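SdbC (Legionella pneumophila subsp. pneumophila, PDB 4KSN) is a Legionella effector protein of unknown function, represented here by its C-terminal domain, a small antiparallel beta domain that packs against other copies of itself. Local coordinates at residues D13-K18 against P54-S59; L17-D20 against Y26-F29. The protein carries 1 engineered substitution. All coordinates share one frame; numbering follows the deposited sequence.

Both contacts start from strand 10-20, the middle of the three antiparallel strands this chain contributes, and they share L17 and K18. Interaction 1 lies near the centre of the chain, where the sheet meets the long loop between strands 26-33 and 62-71; a proline over the face of a tyrosine ring, together with one bridging water, makes the contact, and only 91 Å² is buried. Interaction 2, about 12 Å away between centres, joins the ends of strands 10-20 and 26-33 near their turn, burying 422 Å² between paired strands, with regular backbone bonds and side chains packed on both faces. Its Y19, E27 and F29 are buried, whereas D20 and Y26 are exposed. Each contact also reaches the second subunit.

Interaction 1: residues D13-K18 against P54-S59; sequences DLYLLK and PRPLES
The hydroxyl OH of Y15 reaches the 54-59 loop through a water, which lies 3.1 Å from that oxygen and donates to the backbone O of R55, also at 3.1 Å. Direct contact is apolar. The proline ring of P56 lies over one face of the Y15 ring, toward its hydroxyl end: CG stands 4.2 Å from the ring centroid and 19° off its normal, a CH-pi contact, while CD comes within 3.6 Å of Y15 CZ and 3.5 Å of Y15 OH. With its CG anti to the carbonyl carbon (chi1 -67°), Y15 sends its ring out from the strand to meet P56 coming from the opposite direction. Tyrosine suits the place because its flat face accepts the proline's C-H groups while its hydroxyl extends to the water. The peptide bond before P56 is cis, a form that proline tolerates far better than other residues. Y15 also touches L64 and Q66 of strand 62-71 and Y33 of strand 26-33. The loop thus stands off the central strand, resting its proline on the ring that Y15 projects, beside Y33, with F29 of the second subunit packing on P56 as well.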
# COMPACT_ATOMS: atom_id res chain seq x y z
N ASP A 13 -7.88 8.48 3.08
CA ASP A 13 -9.30 8.55 3.37
C ASP A 13 -9.42 8.61 4.88
O ASP A 13 -8.59 8.03 5.60
CB ASP A 13 -10.03 7.32 2.94
CG ASP A 13 -9.87 7.05 1.46
OD1 ASP A 13 -10.00 8.01 0.69
OD2 ASP A 13 -9.62 5.88 1.13
N LEU A 14 -10.49 9.23 5.34
CA LEU A 14 -10.89 9.24 6.75
C LEU A 14 -12.37 8.95 6.76
O LEU A 14 -13.03 9.02 5.68
CB LEU A 14 -10.63 10.64 7.29
CG LEU A 14 -9.18 11.02 7.48
CD1 LEU A 14 -9.12 12.44 7.97
CD2 LEU A 14 -8.48 10.05 8.41
N TYR A 15 -12.90 8.53 7.90
CA TYR A 15 -14.29 8.14 7.97
C TYR A 15 -14.91 8.82 9.21
O TYR A 15 -14.32 8.80 10.29
CB TYR A 15 -14.40 6.62 8.06
CG TYR A 15 -13.97 5.94 6.84
CD1 TYR A 15 -12.61 5.60 6.63
CD2 TYR A 15 -14.85 5.73 5.81
CE1 TYR A 15 -12.20 5.07 5.47
CE2 TYR A 15 -14.41 5.20 4.61
CZ TYR A 15 -13.11 4.84 4.47
OH TYR A 15 -12.68 4.30 3.32
N LEU A 16 -16.10 9.38 9.02
CA LEU A 16 -16.92 9.87 10.10
C LEU A 16 -17.92 8.79 10.43
O LEU A 16 -18.71 8.38 9.56
CB LEU A 16 -17.64 11.12 9.62
CG LEU A 16 -18.48 11.89 10.62
CD1 LEU A 16 -17.67 12.42 11.80
CD2 LEU A 16 -19.13 13.04 9.89
N LEU A 17 -17.82 8.30 11.65
CA LEU A 17 -18.53 7.15 12.09
C LEU A 17 -19.45 7.62 13.21
O LEU A 17 -19.01 8.25 14.15
CB LEU A 17 -17.62 6.05 12.64
CG LEU A 17 -16.73 5.21 11.70
CD1 LEU A 17 -16.27 3.99 12.50
CD2 LEU A 17 -17.37 4.82 10.33
N LYS A 18 -20.71 7.19 13.13
CA LYS A 18 -21.69 7.60 14.13
C LYS A 18 -22.56 6.41 14.41
O LYS A 18 -22.87 5.68 13.54
CB LYS A 18 -22.48 8.86 13.67
CG LYS A 18 -21.70 10.11 13.57
CD LYS A 18 -22.50 11.24 12.92
CE LYS A 18 -21.76 12.56 12.89
NZ LYS A 18 -21.52 13.19 14.24
N PRO A 54 -15.94 -3.28 -1.62
CA PRO A 54 -14.92 -2.38 -1.07
C PRO A 54 -14.95 -2.32 0.46
O PRO A 54 -16.00 -2.40 1.05
CB PRO A 54 -15.31 -1.02 -1.65
CG PRO A 54 -16.09 -1.36 -2.90
CD PRO A 54 -16.90 -2.56 -2.47
N ARG A 55 -13.77 -2.22 1.05
CA ARG A 55 -13.60 -2.07 2.48
C ARG A 55 -13.44 -0.55 2.85
O ARG A 55 -12.91 0.22 2.07
CB ARG A 55 -12.34 -2.84 2.88
CG ARG A 55 -12.43 -4.37 2.63
CD ARG A 55 -13.68 -5.01 3.16
NE ARG A 55 -13.50 -6.47 3.33
CZ ARG A 55 -13.82 -7.39 2.41
NH1 ARG A 55 -14.41 -7.09 1.25
NH2 ARG A 55 -13.57 -8.67 2.69
N PRO A 56 -13.88 -0.15 4.05
CA PRO A 56 -14.46 -1.01 5.05
C PRO A 56 -15.86 -1.37 4.66
O PRO A 56 -16.55 -0.59 4.01
CB PRO A 56 -14.48 -0.12 6.32
CG PRO A 56 -14.52 1.27 5.81
CD PRO A 56 -13.76 1.25 4.52
N LEU A 57 -16.29 -2.57 5.07
CA LEU A 57 -17.65 -2.95 4.85
C LEU A 57 -18.45 -2.13 5.82
O LEU A 57 -17.97 -1.82 6.91
CB LEU A 57 -17.85 -4.44 5.13
CG LEU A 57 -17.03 -5.37 4.25
CD1 LEU A 57 -17.06 -6.80 4.77
CD2 LEU A 57 -17.46 -5.32 2.80
N GLU A 58 -19.69 -1.84 5.46
CA GLU A 58 -20.58 -1.07 6.33
C GLU A 58 -21.43 -1.97 7.21
O GLU A 58 -21.75 -3.11 6.84
CB GLU A 58 -21.48 -0.22 5.45
CG GLU A 58 -20.70 0.65 4.46
CD GLU A 58 -21.38 1.96 4.11
OE1 GLU A 58 -20.72 2.82 3.49
OE2 GLU A 58 -22.57 2.13 4.44
N SER A 59 -21.82 -1.46 8.36
CA SER A 59 -22.76 -2.14 9.24
C SER A 59 -24.10 -1.43 9.17
O SER A 59 -24.17 -0.23 8.92
CB SER A 59 -22.29 -2.04 10.69
OG SER A 59 -23.33 -2.39 11.56
O HOH W 1 -14.05 2.91 0.90

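Interaction 2: residues L17-D20 against Y26-F29; sequences LKYD and YESF
From Y19 the side chain leaves strand 17-20 and leans over its partner strand 26-29. CB starts it with CG set between the backbone N and the carbonyl carbon (chi1 65°), which lays the ring across toward E27 and F29. On the ring, CD2 approaches the backbone O of E27, CE1 lies beside E27 CG, and CE2 meets F29 CE1 at 3.5 Å. Y19 CZ comes to 3.7 Å from E27 CB, which lies over one face of the tyrosine ring, offset toward its rim, in a CH-pi contact. The tip, OH, passes near F29 CE1 and is hydrogen-bonded to the backbone O of L57 of the second subunit.

Beneath these side chains runs a beta hairpin, whose sheet continues into the second subunit through F29. Y19 and E27 form a hydrogen-bonded antiparallel pair, Y19 N to E27 O and E27 N to Y19 O each measuring 3.0 Å; L17 and F29 make the other such pair, in which the L17 N-H points almost straight at F29 O (175°). Between them K18 faces S28 in a non-hydrogen-bonded pair on the other face of the sheet. The lysine's long chain bends at its last torsion (chi4 -67°), so that K18 NZ donates a hydrogen bond to S28 OG at 2.7 Å; the short serine leaves the lysine chain room to fold over it. On the face of Y19, glutamate suits its place on both counts: E27 CB and CG pack on the tyrosine, and its carboxylate reaches the second subunit, binding Y33 OH, the backbone N of L57 and, as a salt bridge, R55 of that chain.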
# COMPACT_ATOMS: atom_id res chain seq x y z
N LEU A 17 -17.82 8.30 11.65
CA LEU A 17 -18.53 7.15 12.09
C LEU A 17 -19.45 7.62 13.21
O LEU A 17 -19.01 8.25 14.15
CB LEU A 17 -17.62 6.05 12.64
CG LEU A 17 -16.73 5.21 11.70
CD1 LEU A 17 -16.27 3.99 12.50
CD2 LEU A 17 -17.37 4.82 10.33
N LYS A 18 -20.71 7.19 13.13
CA LYS A 18 -21.69 7.60 14.13
C LYS A 18 -22.56 6.41 14.41
O LYS A 18 -22.87 5.68 13.54
CB LYS A 18 -22.48 8.86 13.67
CG LYS A 18 -21.70 10.11 13.57
CD LYS A 18 -22.50 11.24 12.92
CE LYS A 18 -21.76 12.56 12.89
NZ LYS A 18 -21.52 13.19 14.24
N TYR A 19 -22.87 6.16 15.67
CA TYR A 19 -23.65 4.96 16.02
C TYR A 19 -24.50 5.21 17.27
O TYR A 19 -24.13 5.92 18.18
CB TYR A 19 -22.78 3.72 16.18
CG TYR A 19 -21.81 3.77 17.34
CD1 TYR A 19 -22.16 3.30 18.60
CD2 TYR A 19 -20.50 4.24 17.16
CE1 TYR A 19 -21.27 3.38 19.69
CE2 TYR A 19 -19.61 4.29 18.20
CZ TYR A 19 -19.96 3.84 19.45
OH TYR A 19 -19.07 3.89 20.44
N ASP A 20 -25.70 4.66 17.25
CA ASP A 20 -26.61 4.76 18.39
C ASP A 20 -26.13 3.74 19.42
O ASP A 20 -25.84 2.58 19.07
CB ASP A 20 -28.04 4.47 17.91
CG ASP A 20 -29.03 4.29 19.07
OD1 ASP A 20 -29.08 5.14 19.98
OD2 ASP A 20 -29.73 3.27 19.01
N TYR A 26 -26.10 9.07 20.64
CA TYR A 26 -25.18 8.53 19.61
C TYR A 26 -23.76 9.07 19.83
O TYR A 26 -23.56 10.17 20.32
CB TYR A 26 -25.67 8.83 18.17
CG TYR A 26 -25.64 10.30 17.82
CD1 TYR A 26 -26.73 11.15 18.07
CD2 TYR A 26 -24.52 10.86 17.17
CE1 TYR A 26 -26.68 12.51 17.75
CE2 TYR A 26 -24.47 12.20 16.86
CZ TYR A 26 -25.56 13.03 17.13
OH TYR A 26 -25.44 14.35 16.78
N GLU A 27 -22.77 8.29 19.35
CA GLU A 27 -21.38 8.60 19.55
C GLU A 27 -20.81 8.85 18.18
O GLU A 27 -21.24 8.19 17.23
CB GLU A 27 -20.63 7.42 20.20
CG GLU A 27 -21.21 6.96 21.55
CD GLU A 27 -20.99 7.96 22.63
OE1 GLU A 27 -20.74 9.19 22.39
OE2 GLU A 27 -21.02 7.52 23.80
N SER A 28 -19.87 9.78 18.11
CA SER A 28 -19.29 10.21 16.86
C SER A 28 -17.79 10.17 16.97
O SER A 28 -17.23 10.58 17.99
CB SER A 28 -19.68 11.68 16.60
OG SER A 28 -21.10 11.85 16.56
N PHE A 29 -17.14 9.79 15.85
CA PHE A 29 -15.70 9.59 15.85
C PHE A 29 -15.22 9.98 14.46
O PHE A 29 -15.95 9.80 13.47
CB PHE A 29 -15.37 8.13 16.04
CG PHE A 29 -15.60 7.57 17.42
CD1 PHE A 29 -16.81 7.03 17.78
CD2 PHE A 29 -14.56 7.50 18.32
CE1 PHE A 29 -17.00 6.52 19.03
CE2 PHE A 29 -14.73 6.94 19.57
CZ PHE A 29 -15.97 6.47 19.94